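Local coordinates for VC0179-like protein (Escherichia coli, PDB 4XJ6) that probably joins ATP and GTP into cyclic GMP-AMP, as a bacterial dinucleotide cyclase of the nucleotidyltransferase fold that binds nucleotide with magnesium, at residues Pro2-Leu16 and Phe393-Ser406. Sequence-based numbering, arbitrary orientation.
Sequences PWDFNNYYSHNMDGL and FGKRVTNALLITSS
Trp-3 and Asp-4 run antiparallel to Thr-404 and Ser-405, with Asp-4 N bonded to Thr-404 O, Thr-404 N more loosely to Asp-4 O (3.3 Å), and Ser-406 N to Pro-2 O. On one side of this ribbon Asp-4 and Thr-404 point the same way, while the Trp-3 indole turns its CE3 edge to Ser-405 N (3.5 Å). With CG anti to its carbonyl carbon (chi1 -62°), the indole also meets Ile-403 CG2, and its NE1 bonds to Ser-379 O. Ile-403 CD1 runs on to Phe-5 CE1 at 3.7 Å. Here is a clear case of two chain ends tied into a two-stranded sheet: the N-terminal strand is laid against the C-terminal domain, its partner some 400 residues away in sequence. Where the strands end, a water bridge takes over, one water donating to Asp-4 O and Leu-402 O and accepting from Tyr-8 N. Leu-402 puts CD2 over one face of the His-11 ring and CD1 3.5 Å from Asp-14 O, which a second water links to Thr-398 N. Val-397 is wedged between Tyr-8 and Leu-16: CB and CG1 touch Tyr-8 CE1 and CD1, while CG2 lies over the rim of that ring's face, 3.4 Å from Leu-16 N. With Tyr-8 CG opposite the backbone N (chi1 166°), OH comes alongside Phe-393 CD2, and that hydroxyl is hydrogen-bonded with Asn-390. Phe-393 receives Leu-16 CD2 over a face as a CH-pi contact, 4.3 Å from the ring centroid, and the edge of Tyr-9 in an offset edge-to-face pair, planes at 84°; Phe-281 of helix 274-289 stacks on Tyr-9 and touches Phe-393 too.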
ATOM      1  N   PRO A   2      33.737 -17.194  -9.998  1.00 37.57           N
ATOM      2  CA  PRO A   2      32.330 -17.080  -9.600  1.00 29.13           C
ATOM      3  C   PRO A   2      31.511 -16.275 -10.607  1.00 27.52           C
ATOM      4  O   PRO A   2      32.073 -15.567 -11.445  1.00 27.12           O
ATOM      5  CB  PRO A   2      32.401 -16.359  -8.254  1.00 37.77           C
ATOM      6  CG  PRO A   2      33.698 -15.618  -8.284  1.00 35.89           C
ATOM      7  CD  PRO A   2      34.636 -16.487  -9.069  1.00 39.09           C
ATOM      8  N   TRP A   3      30.190 -16.389 -10.524  1.00 26.87           N
ATOM      9  CA  TRP A   3      29.312 -15.738 -11.491  1.00 30.35           C
ATOM     10  C   TRP A   3      28.896 -14.336 -11.066  1.00 30.41           C
ATOM     11  O   TRP A   3      28.626 -14.081  -9.894  1.00 25.27           O
ATOM     12  CB  TRP A   3      28.061 -16.582 -11.728  1.00 25.46           C
ATOM     13  CG  TRP A   3      28.338 -17.937 -12.299  1.00 26.41           C
ATOM     14  CD1 TRP A   3      28.219 -19.134 -11.658  1.00 27.64           C
ATOM     15  CD2 TRP A   3      28.780 -18.236 -13.628  1.00 26.59           C
ATOM     16  NE1 TRP A   3      28.557 -20.158 -12.501  1.00 28.57           N
ATOM     17  CE2 TRP A   3      28.908 -19.635 -13.717  1.00 27.91           C
ATOM     18  CE3 TRP A   3      29.083 -17.456 -14.748  1.00 31.76           C
ATOM     19  CZ2 TRP A   3      29.322 -20.273 -14.885  1.00 28.64           C
ATOM     20  CZ3 TRP A   3      29.496 -18.090 -15.908  1.00 33.12           C
ATOM     21  CH2 TRP A   3      29.612 -19.486 -15.967  1.00 31.87           C
ATOM     22  N   ASP A   4      28.846 -13.432 -12.039  1.00 30.29           N
ATOM     23  CA  ASP A   4      28.331 -12.086 -11.824  1.00 31.05           C
ATOM     24  C   ASP A   4      26.864 -12.048 -12.240  1.00 31.79           C
ATOM     25  O   ASP A   4      26.482 -12.646 -13.246  1.00 34.04           O
ATOM     26  CB  ASP A   4      29.156 -11.060 -12.609  1.00 35.73           C
ATOM     27  CG  ASP A   4      28.632  -9.642 -12.463  1.00 39.51           C
ATOM     28  OD1 ASP A   4      27.928  -9.353 -11.473  1.00 43.86           O
ATOM     29  OD2 ASP A   4      28.934  -8.810 -13.341  1.00 42.94           O
ATOM     30  N   PHE A   5      26.042 -11.355 -11.457  1.00 27.15           N
ATOM     31  CA  PHE A   5      24.601 -11.334 -11.696  1.00 27.43           C
ATOM     32  C   PHE A   5      24.069  -9.939 -12.023  1.00 26.09           C
ATOM     33  O   PHE A   5      22.859  -9.717 -12.005  1.00 25.65           O
ATOM     34  CB  PHE A   5      23.854 -11.901 -10.480  1.00 27.71           C
ATOM     35  CG  PHE A   5      23.961 -13.393 -10.343  1.00 31.93           C
ATOM     36  CD1 PHE A   5      23.123 -14.226 -11.065  1.00 31.51           C
ATOM     37  CD2 PHE A   5      24.892 -13.964  -9.490  1.00 36.27           C
ATOM     38  CE1 PHE A   5      23.215 -15.600 -10.945  1.00 35.34           C
ATOM     39  CE2 PHE A   5      24.987 -15.339  -9.365  1.00 38.23           C
ATOM     40  CZ  PHE A   5      24.146 -16.156 -10.094  1.00 37.23           C
ATOM     41  N   ASN A   6      24.969  -9.007 -12.327  1.00 22.17           N
ATOM     42  CA  ASN A   6      24.580  -7.628 -12.619  1.00 23.16           C
ATOM     43  C   ASN A   6      23.611  -7.505 -13.795  1.00 22.18           C
ATOM     44  O   ASN A   6      22.701  -6.672 -13.777  1.00 22.69           O
ATOM     45  CB  ASN A   6      25.822  -6.777 -12.886  1.00 25.28           C
ATOM     46  CG  ASN A   6      26.557  -6.407 -11.613  1.00 38.82           C
ATOM     47  OD1 ASN A   6      25.953  -6.282 -10.548  1.00 42.05           O
ATOM     48  ND2 ASN A   6      27.869  -6.226 -11.718  1.00 42.50           N
ATOM     49  N   ASN A   7      23.807  -8.336 -14.812  1.00 25.33           N
ATOM     50  CA  ASN A   7      22.910  -8.352 -15.964  1.00 30.33           C
ATOM     51  C   ASN A   7      21.639  -9.150 -15.687  1.00 30.36           C
ATOM     52  O   ASN A   7      20.581  -8.846 -16.237  1.00 32.97           O
ATOM     53  CB  ASN A   7      23.626  -8.905 -17.199  1.00 37.19           C
ATOM     54  CG  ASN A   7      24.335  -7.822 -17.992  1.00 44.19           C
ATOM     55  OD1 ASN A   7      23.734  -7.165 -18.843  1.00 49.32           O
ATOM     56  ND2 ASN A   7      25.618  -7.629 -17.714  1.00 47.60           N
ATOM     57  N   TYR A   8      21.749 -10.171 -14.841  1.00 29.20           N
ATOM     58  CA  TYR A   8      20.580 -10.902 -14.368  1.00 24.84           C
ATOM     59  C   TYR A   8      19.613  -9.923 -13.723  1.00 21.98           C
ATOM     60  O   TYR A   8      18.404  -9.985 -13.940  1.00 28.70           O
ATOM     61  CB  TYR A   8      20.991 -11.995 -13.375  1.00 20.81           C
ATOM     62  CG  TYR A   8      19.846 -12.595 -12.579  1.00 27.82           C
ATOM     63  CD1 TYR A   8      19.182 -13.730 -13.027  1.00 26.91           C
ATOM     64  CD2 TYR A   8      19.440 -12.032 -11.374  1.00 23.65           C
ATOM     65  CE1 TYR A   8      18.140 -14.283 -12.303  1.00 25.52           C
ATOM     66  CE2 TYR A   8      18.397 -12.577 -10.645  1.00 22.55           C
ATOM     67  CZ  TYR A   8      17.751 -13.704 -11.115  1.00 24.96           C
ATOM     68  OH  TYR A   8      16.715 -14.255 -10.395  1.00 28.37           O
ATOM     69  N   TYR A   9      20.167  -9.002 -12.942  1.00 21.16           N
ATOM     70  CA  TYR A   9      19.373  -8.038 -12.192  1.00 22.80           C
ATOM     71  C   TYR A   9      18.816  -6.898 -13.048  1.00 26.47           C
ATOM     72  O   TYR A   9      17.639  -6.549 -12.935  1.00 28.25           O
ATOM     73  CB  TYR A   9      20.207  -7.441 -11.050  1.00 21.19           C
ATOM     74  CG  TYR A   9      20.398  -8.357  -9.858  1.00 21.11           C
ATOM     75  CD1 TYR A   9      19.307  -8.832  -9.140  1.00 21.74           C
ATOM     76  CD2 TYR A   9      21.669  -8.718  -9.431  1.00 21.22           C
ATOM     77  CE1 TYR A   9      19.476  -9.657  -8.047  1.00 21.65           C
ATOM     78  CE2 TYR A   9      21.850  -9.545  -8.336  1.00 22.43           C
ATOM     79  CZ  TYR A   9      20.749 -10.010  -7.647  1.00 23.23           C
ATOM     80  OH  TYR A   9      20.908 -10.832  -6.556  1.00 26.21           O
ATOM     81  N   SER A  10      19.657  -6.322 -13.902  1.00 27.22           N
ATOM     82  CA  SER A  10      19.361  -5.012 -14.477  1.00 28.97           C
ATOM     83  C   SER A  10      19.276  -4.928 -16.002  1.00 31.41           C
ATOM     84  O   SER A  10      19.062  -3.840 -16.536  1.00 35.17           O
ATOM     85  CB  SER A  10      20.414  -4.012 -14.002  1.00 31.38           C
ATOM     86  OG  SER A  10      21.689  -4.377 -14.493  1.00 38.16           O
ATOM     87  N   HIS A  11      19.447  -6.044 -16.705  1.00 33.31           N
ATOM     88  CA  HIS A  11      19.414  -5.999 -18.166  1.00 39.66           C
ATOM     89  C   HIS A  11      18.021  -5.624 -18.662  1.00 46.71           C
ATOM     90  O   HIS A  11      17.019  -6.081 -18.117  1.00 47.19           O
ATOM     91  CB  HIS A  11      19.840  -7.340 -18.766  1.00 37.98           C
ATOM     92  CG  HIS A  11      20.223  -7.259 -20.212  1.00 39.50           C
ATOM     93  ND1 HIS A  11      19.453  -7.801 -21.218  1.00 36.04           N
ATOM     94  CD2 HIS A  11      21.292  -6.695 -20.819  1.00 41.08           C
ATOM     95  CE1 HIS A  11      20.033  -7.577 -22.384  1.00 36.88           C
ATOM     96  NE2 HIS A  11      21.150  -6.907 -22.170  1.00 39.74           N
ATOM     97  N   ASN A  12      17.961  -4.780 -19.687  1.00 51.41           N
ATOM     98  CA  ASN A  12      16.679  -4.342 -20.223  1.00 56.28           C
ATOM     99  C   ASN A  12      15.878  -5.493 -20.825  1.00 54.55           C
ATOM    100  O   ASN A  12      16.446  -6.450 -21.353  1.00 57.78           O
ATOM    101  CB  ASN A  12      16.889  -3.237 -21.264  1.00 65.56           C
ATOM    102  CG  ASN A  12      17.965  -3.580 -22.279  1.00 74.16           C
ATOM    103  OD1 ASN A  12      18.402  -4.727 -22.379  1.00 78.14           O
ATOM    104  ND2 ASN A  12      18.396  -2.583 -23.040  1.00 76.82           N
ATOM    105  N   MET A  13      14.557  -5.396 -20.703  1.00 49.12           N
ATOM    106  CA  MET A  13      13.606  -6.353 -21.278  1.00 48.59           C
ATOM    107  C   MET A  13      13.674  -7.770 -20.692  1.00 42.93           C
ATOM    108  O   MET A  13      12.632  -8.372 -20.431  1.00 48.17           O
ATOM    109  CB  MET A  13      13.775  -6.414 -22.800  1.00 53.25           C
ATOM    110  CG  MET A  13      13.384  -5.127 -23.509  1.00 55.36           C
ATOM    111  SD  MET A  13      11.708  -4.587 -23.102  1.00142.04           S
ATOM    112  CE  MET A  13      10.730  -5.913 -23.805  1.00 61.27           C
ATOM    113  N   ASP A  14      14.871  -8.308 -20.479  1.00 31.11           N
ATOM    114  CA  ASP A  14      14.980  -9.686 -19.998  1.00 33.19           C
ATOM    115  C   ASP A  14      15.556  -9.823 -18.588  1.00 28.42           C
ATOM    116  O   ASP A  14      15.540 -10.913 -18.015  1.00 31.42           O
ATOM    117  CB  ASP A  14      15.817 -10.517 -20.973  1.00 40.72           C
ATOM    118  CG  ASP A  14      17.125  -9.849 -21.340  1.00 49.59           C
ATOM    119  OD1 ASP A  14      17.541  -8.909 -20.631  1.00 50.29           O
ATOM    120  OD2 ASP A  14      17.745 -10.270 -22.340  1.00 54.96           O
ATOM    121  N   GLY A  15      16.061  -8.728 -18.028  1.00 24.71           N
ATOM    122  CA  GLY A  15      16.584  -8.745 -16.672  1.00 25.73           C
ATOM    123  C   GLY A  15      15.486  -8.697 -15.624  1.00 27.40           C
ATOM    124  O   GLY A  15      14.308  -8.570 -15.957  1.00 26.94           O
ATOM    125  N   LEU A  16      15.871  -8.789 -14.354  1.00 27.10           N
ATOM    126  CA  LEU A  16      14.904  -8.857 -13.260  1.00 23.70           C
ATOM    127  C   LEU A  16      14.096  -7.570 -13.099  1.00 21.64           C
ATOM    128  O   LEU A  16      12.893  -7.615 -12.839  1.00 23.16           O
ATOM    129  CB  LEU A  16      15.616  -9.194 -11.948  1.00 24.93           C
ATOM    130  CG  LEU A  16      14.713  -9.413 -10.733  1.00 26.03           C
ATOM    131  CD1 LEU A  16      13.662 -10.473 -11.035  1.00 18.44           C
ATOM    132  CD2 LEU A  16      15.540  -9.790  -9.505  1.00 18.46           C
ATOM    133  N   PHE A 393      14.237 -15.274  -5.995  1.00 19.11           N
ATOM    134  CA  PHE A 393      13.387 -14.261  -6.613  1.00 25.87           C
ATOM    135  C   PHE A 393      12.270 -14.860  -7.466  1.00 26.95           C
ATOM    136  O   PHE A 393      11.485 -14.128  -8.068  1.00 29.42           O
ATOM    137  CB  PHE A 393      14.234 -13.314  -7.470  1.00 22.21           C
ATOM    138  CG  PHE A 393      15.385 -12.693  -6.731  1.00 22.60           C
ATOM    139  CD1 PHE A 393      15.169 -11.664  -5.830  1.00 20.49           C
ATOM    140  CD2 PHE A 393      16.682 -13.131  -6.942  1.00 22.35           C
ATOM    141  CE1 PHE A 393      16.221 -11.087  -5.150  1.00 23.15           C
ATOM    142  CE2 PHE A 393      17.738 -12.557  -6.263  1.00 18.56           C
ATOM    143  CZ  PHE A 393      17.507 -11.533  -5.366  1.00 18.04           C
ATOM    144  N   GLY A 394      12.204 -16.186  -7.517  1.00 25.68           N
ATOM    145  CA  GLY A 394      11.212 -16.860  -8.333  1.00 25.55           C
ATOM    146  C   GLY A 394      11.667 -16.955  -9.774  1.00 24.93           C
ATOM    147  O   GLY A 394      12.566 -16.228 -10.199  1.00 24.95           O
ATOM    148  N   LYS A 395      11.051 -17.859 -10.531  1.00 23.36           N
ATOM    149  CA  LYS A 395      11.363 -18.005 -11.946  1.00 24.27           C
ATOM    150  C   LYS A 395      10.741 -16.866 -12.744  1.00 24.73           C
ATOM    151  O   LYS A 395       9.592 -16.948 -13.172  1.00 25.36           O
ATOM    152  CB  LYS A 395      10.874 -19.358 -12.473  1.00 25.78           C
ATOM    153  CG  LYS A 395      11.155 -19.590 -13.951  1.00 26.98           C
ATOM    154  CD  LYS A 395      10.480 -20.857 -14.448  1.00 30.19           C
ATOM    155  CE  LYS A 395      10.502 -20.935 -15.967  1.00 30.12           C
ATOM    156  NZ  LYS A 395       9.743 -22.109 -16.477  1.00 32.79           N
ATOM    157  N   ARG A 396      11.506 -15.796 -12.922  1.00 24.15           N
ATOM    158  CA  ARG A 396      11.056 -14.644 -13.692  1.00 26.22           C
ATOM    159  C   ARG A 396      12.032 -14.390 -14.829  1.00 24.49           C
ATOM    160  O   ARG A 396      11.650 -14.325 -15.998  1.00 29.41           O
ATOM    161  CB  ARG A 396      10.939 -13.403 -12.805  1.00 25.77           C
ATOM    162  CG  ARG A 396      10.112 -13.590 -11.548  1.00 25.16           C
ATOM    163  CD  ARG A 396       9.221 -12.387 -11.315  1.00 30.90           C
ATOM    164  NE  ARG A 396       8.948 -12.176  -9.898  1.00 32.81           N
ATOM    165  CZ  ARG A 396       8.073 -11.295  -9.428  1.00 27.02           C
ATOM    166  NH1 ARG A 396       7.374 -10.543 -10.264  1.00 23.74           N
ATOM    167  NH2 ARG A 396       7.894 -11.173  -8.121  1.00 28.16           N
ATOM    168  N   VAL A 397      13.300 -14.236 -14.469  1.00 23.74           N
ATOM    169  CA  VAL A 397      14.371 -14.202 -15.453  1.00 28.66           C
ATOM    170  C   VAL A 397      14.661 -15.628 -15.889  1.00 25.22           C
ATOM    171  O   VAL A 397      14.869 -16.507 -15.054  1.00 24.88           O
ATOM    172  CB  VAL A 397      15.652 -13.554 -14.896  1.00 28.54           C
ATOM    173  CG1 VAL A 397      16.791 -13.635 -15.914  1.00 27.56           C
ATOM    174  CG2 VAL A 397      15.375 -12.121 -14.498  1.00 26.20           C
ATOM    175  N   THR A 398      14.668 -15.859 -17.195  1.00 26.53           N
ATOM    176  CA  THR A 398      14.822 -17.206 -17.722  1.00 27.68           C
ATOM    177  C   THR A 398      16.043 -17.308 -18.626  1.00 32.83           C
ATOM    178  O   THR A 398      16.434 -18.401 -19.041  1.00 29.48           O
ATOM    179  CB  THR A 398      13.571 -17.640 -18.500  1.00 29.03           C
ATOM    180  OG1 THR A 398      13.274 -16.665 -19.507  1.00 32.05           O
ATOM    181  CG2 THR A 398      12.379 -17.769 -17.565  1.00 28.55           C
ATOM    182  N   ASN A 399      16.642 -16.160 -18.919  1.00 28.13           N
ATOM    183  CA  ASN A 399      17.803 -16.101 -19.795  1.00 28.99           C
ATOM    184  C   ASN A 399      19.113 -16.292 -19.030  1.00 40.00           C
ATOM    185  O   ASN A 399      19.655 -15.347 -18.452  1.00 34.14           O
ATOM    186  CB  ASN A 399      17.817 -14.772 -20.552  1.00 29.29           C
ATOM    187  CG  ASN A 399      18.847 -14.744 -21.666  1.00 33.55           C
ATOM    188  OD1 ASN A 399      19.517 -15.741 -21.933  1.00 32.07           O
ATOM    189  ND2 ASN A 399      18.970 -13.600 -22.330  1.00 36.32           N
ATOM    190  N   ALA A 400      19.620 -17.522 -19.045  1.00 29.08           N
ATOM    191  CA  ALA A 400      20.855 -17.860 -18.346  1.00 31.63           C
ATOM    192  C   ALA A 400      22.056 -17.132 -18.942  1.00 32.23           C
ATOM    193  O   ALA A 400      23.066 -16.937 -18.269  1.00 34.57           O
ATOM    194  CB  ALA A 400      21.081 -19.366 -18.372  1.00 29.90           C
ATOM    195  N   LEU A 401      21.934 -16.715 -20.199  1.00 32.09           N
ATOM    196  CA  LEU A 401      23.025 -16.031 -20.893  1.00 34.11           C
ATOM    197  C   LEU A 401      23.321 -14.650 -20.313  1.00 34.37           C
ATOM    198  O   LEU A 401      24.319 -14.023 -20.667  1.00 40.33           O
ATOM    199  CB  LEU A 401      22.711 -15.901 -22.385  1.00 35.42           C
ATOM    200  CG  LEU A 401      22.656 -17.206 -23.179  1.00 40.13           C
ATOM    201  CD1 LEU A 401      22.503 -16.926 -24.669  1.00 38.44           C
ATOM    202  CD2 LEU A 401      23.890 -18.059 -22.910  1.00 40.58           C
ATOM    203  N   LEU A 402      22.448 -14.179 -19.430  1.00 30.28           N
ATOM    204  CA  LEU A 402      22.662 -12.912 -18.745  1.00 28.81           C
ATOM    205  C   LEU A 402      23.729 -13.065 -17.665  1.00 32.29           C
ATOM    206  O   LEU A 402      24.404 -12.100 -17.302  1.00 28.87           O
ATOM    207  CB  LEU A 402      21.361 -12.408 -18.126  1.00 29.25           C
ATOM    208  CG  LEU A 402      20.229 -12.059 -19.087  1.00 32.20           C
ATOM    209  CD1 LEU A 402      18.976 -11.679 -18.312  1.00 28.19           C
ATOM    210  CD2 LEU A 402      20.651 -10.931 -20.019  1.00 36.56           C
ATOM    211  N   ILE A 403      23.868 -14.285 -17.153  1.00 33.24           N
ATOM    212  CA  ILE A 403      24.856 -14.587 -16.127  1.00 31.64           C
ATOM    213  C   ILE A 403      26.251 -14.642 -16.729  1.00 31.35           C
ATOM    214  O   ILE A 403      26.506 -15.414 -17.647  1.00 34.82           O
ATOM    215  CB  ILE A 403      24.539 -15.919 -15.432  1.00 36.22           C
ATOM    216  CG1 ILE A 403      23.147 -15.867 -14.795  1.00 35.59           C
ATOM    217  CG2 ILE A 403      25.589 -16.244 -14.386  1.00 35.26           C
ATOM    218  CD1 ILE A 403      22.706 -17.178 -14.202  1.00 35.64           C
ATOM    219  N   THR A 404      27.151 -13.813 -16.216  1.00 35.21           N
ATOM    220  CA  THR A 404      28.503 -13.745 -16.761  1.00 38.09           C
ATOM    221  C   THR A 404      29.554 -14.027 -15.695  1.00 37.57           C
ATOM    222  O   THR A 404      29.361 -13.706 -14.521  1.00 29.70           O
ATOM    223  CB  THR A 404      28.785 -12.369 -17.391  1.00 39.47           C
ATOM    224  OG1 THR A 404      28.574 -11.347 -16.410  1.00 37.98           O
ATOM    225  CG2 THR A 404      27.856 -12.132 -18.571  1.00 40.46           C
ATOM    226  N   SER A 405      30.663 -14.629 -16.112  1.00 39.57           N
ATOM    227  CA  SER A 405      31.756 -14.946 -15.200  1.00 44.48           C
ATOM    228  C   SER A 405      32.380 -13.673 -14.644  1.00 46.47           C
ATOM    229  O   SER A 405      32.619 -12.716 -15.380  1.00 49.91           O
ATOM    230  CB  SER A 405      32.816 -15.796 -15.907  1.00 50.27           C
ATOM    231  OG  SER A 405      33.832 -16.209 -15.005  1.00 52.99           O
ATOM    232  N   SER A 406      32.637 -13.666 -13.340  1.00 49.16           N
ATOM    233  CA  SER A 406      33.230 -12.506 -12.687  1.00 54.96           C
ATOM    234  C   SER A 406      34.739 -12.461 -12.900  1.00 63.90           C
ATOM    235  O   SER A 406      35.240 -11.674 -13.705  1.00 70.57           O
ATOM    236  CB  SER A 406      32.910 -12.514 -11.193  1.00 57.34           C
ATOM    237  OG  SER A 406      33.539 -11.431 -10.532  1.00 60.90           O
TER
HETATM  238  O   HOH W   1      24.704 -11.388 -14.921  1.00 35.62           O
HETATM  239  O   HOH W   2      15.138 -13.683 -18.747  1.00 29.01           O